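Catalase-3 (Neurospora crassa, PDB 4AJ9) breaks down hydrogen peroxide into oxygen and water with a heme cofactor, probably protecting the cells of the fungus from peroxide damage. Local coordinates at residues E456-F459 against V460-I464. Numbering follows the deposited sequence.
Sequences EQQF and VINAI
The torsions of both residues bring the amides of Gln-458 and Asn-462 together, one turn apart along helix 454-468: Gln-458 carries CG opposite its backbone N, then bends at chi2 (66°), which swings its amide along the helix surface, while Asn-462, its CB directed toward 456-459, holds CG beside its own backbone N, anti to the carbonyl carbon. Gln-458 NE2 donates to Asn-462 OD1 at 2.9 Å. The bond is far from straight, 140° at the hydrogen, and the donor stands above the carbonyl plane of Asn-462, off the lone pairs; the two amide planes are turned 37° apart. Beside it, Gln-458 CG lies 3.7 Å from Asn-462 ND2, while Ile-461 CG2 packs 3.8 Å from Gln-458 NE2. The backbone keeps the i to i+4 hydrogen bonds of an alpha helix, with Asn-462 N to Gln-458 O at 2.8 Å and Ala-463 N to Phe-459 O at 2.9 Å. Both amides have further partners: Gln-458 OE1 accepts from Asp-677 N and Arg-494 NH2, and Asn-462 OD1 also from Arg-465 NH1. Phe-459 meets Phe-674 edge-to-face, and Asn-462 packs on Pro-606 of a second subunit. The three bonds fix the rotation of the buried Gln-458 amide, and those at OE1 tie this helix to helix 489-499 and the C-terminal tail.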
loop_
_atom_site.group_PDB
_atom_site.type_symbol
_atom_site.label_atom_id
_atom_site.label_comp_id
_atom_site.label_asym_id
_atom_site.label_seq_id
_atom_site.Cartn_x
_atom_site.Cartn_y
_atom_site.Cartn_z
ATOM N N GLU C 456 -11.448 -46.966 -10.376
ATOM C CA GLU C 456 -11.130 -45.559 -10.577
ATOM C C GLU C 456 -12.404 -44.771 -10.867
ATOM O O GLU C 456 -12.605 -43.680 -10.332
ATOM C CB GLU C 456 -10.145 -45.418 -11.730
ATOM C CG GLU C 456 -9.337 -44.153 -11.703
ATOM C CD GLU C 456 -8.148 -44.209 -12.639
ATOM O OE1 GLU C 456 -8.166 -45.034 -13.587
ATOM O OE2 GLU C 456 -7.200 -43.427 -12.421
ATOM N N GLN C 457 -13.270 -45.331 -11.709
ATOM C CA GLN C 457 -14.581 -44.731 -11.966
ATOM C C GLN C 457 -15.382 -44.680 -10.673
ATOM O O GLN C 457 -16.129 -43.729 -10.416
ATOM C CB GLN C 457 -15.347 -45.537 -13.021
ATOM C CG GLN C 457 -14.767 -45.460 -14.427
ATOM C CD GLN C 457 -15.580 -46.279 -15.423
ATOM O OE1 GLN C 457 -16.231 -47.246 -15.042
ATOM N NE2 GLN C 457 -15.558 -45.884 -16.698
ATOM N N GLN C 458 -15.221 -45.706 -9.847
ATOM C CA GLN C 458 -15.956 -45.750 -8.590
ATOM C C GLN C 458 -15.496 -44.620 -7.665
ATOM O O GLN C 458 -16.306 -44.027 -6.964
ATOM C CB GLN C 458 -15.812 -47.116 -7.907
ATOM C CG GLN C 458 -16.718 -47.288 -6.684
ATOM C CD GLN C 458 -18.189 -47.309 -7.032
ATOM O OE1 GLN C 458 -18.671 -48.228 -7.698
ATOM N NE2 GLN C 458 -18.920 -46.306 -6.567
ATOM N N PHE C 459 -14.197 -44.318 -7.678
ATOM C CA PHE C 459 -13.662 -43.235 -6.854
ATOM C C PHE C 459 -14.292 -41.900 -7.239
ATOM O O PHE C 459 -14.657 -41.101 -6.374
ATOM C CB PHE C 459 -12.141 -43.149 -6.972
ATOM C CG PHE C 459 -11.408 -44.250 -6.255
ATOM C CD1 PHE C 459 -11.956 -44.854 -5.145
ATOM C CD2 PHE C 459 -10.160 -44.666 -6.690
ATOM C CE1 PHE C 459 -11.274 -45.853 -4.480
ATOM C CE2 PHE C 459 -9.480 -45.666 -6.034
ATOM C CZ PHE C 459 -10.039 -46.255 -4.924
ATOM N N VAL C 460 -14.404 -41.660 -8.545
ATOM C CA VAL C 460 -15.050 -40.449 -9.050
ATOM C C VAL C 460 -16.494 -40.364 -8.559
ATOM O O VAL C 460 -16.923 -39.340 -8.016
ATOM C CB VAL C 460 -15.027 -40.396 -10.595
ATOM C CG1 VAL C 460 -15.956 -39.304 -11.113
ATOM C CG2 VAL C 460 -13.581 -40.222 -11.133
ATOM N N ILE C 461 -17.247 -41.446 -8.728
ATOM C CA ILE C 461 -18.643 -41.464 -8.304
ATOM C C ILE C 461 -18.783 -41.242 -6.792
ATOM O O ILE C 461 -19.652 -40.500 -6.334
ATOM C CB ILE C 461 -19.314 -42.799 -8.706
ATOM C CG1 ILE C 461 -19.760 -42.736 -10.167
ATOM C CG2 ILE C 461 -20.512 -43.098 -7.807
ATOM C CD1 ILE C 461 -19.979 -44.096 -10.792
ATOM N N ASN C 462 -17.931 -41.915 -6.026
ATOM C CA ASN C 462 -17.943 -41.797 -4.576
ATOM C C ASN C 462 -17.548 -40.406 -4.089
ATOM O O ASN C 462 -18.033 -39.946 -3.063
ATOM C CB ASN C 462 -17.054 -42.867 -3.936
ATOM C CG ASN C 462 -17.680 -44.250 -3.999
ATOM O OD1 ASN C 462 -18.852 -44.397 -4.361
ATOM N ND2 ASN C 462 -16.914 -45.260 -3.633
ATOM N N ALA C 463 -16.652 -39.750 -4.818
ATOM C CA ALA C 463 -16.283 -38.381 -4.488
ATOM C C ALA C 463 -17.477 -37.461 -4.745
ATOM O O ALA C 463 -17.802 -36.587 -3.936
ATOM C CB ALA C 463 -15.061 -37.946 -5.296
ATOM N N ILE C 464 -18.148 -37.667 -5.874
ATOM C CA ILE C 464 -19.338 -36.876 -6.184
ATOM C C ILE C 464 -20.435 -37.132 -5.157
ATOM O O ILE C 464 -21.097 -36.195 -4.701
ATOM C CB ILE C 464 -19.869 -37.160 -7.601
ATOM C CG1 ILE C 464 -18.801 -36.802 -8.650
ATOM C CG2 ILE C 464 -21.165 -36.383 -7.847
ATOM C CD1 ILE C 464 -19.171 -37.219 -10.103
#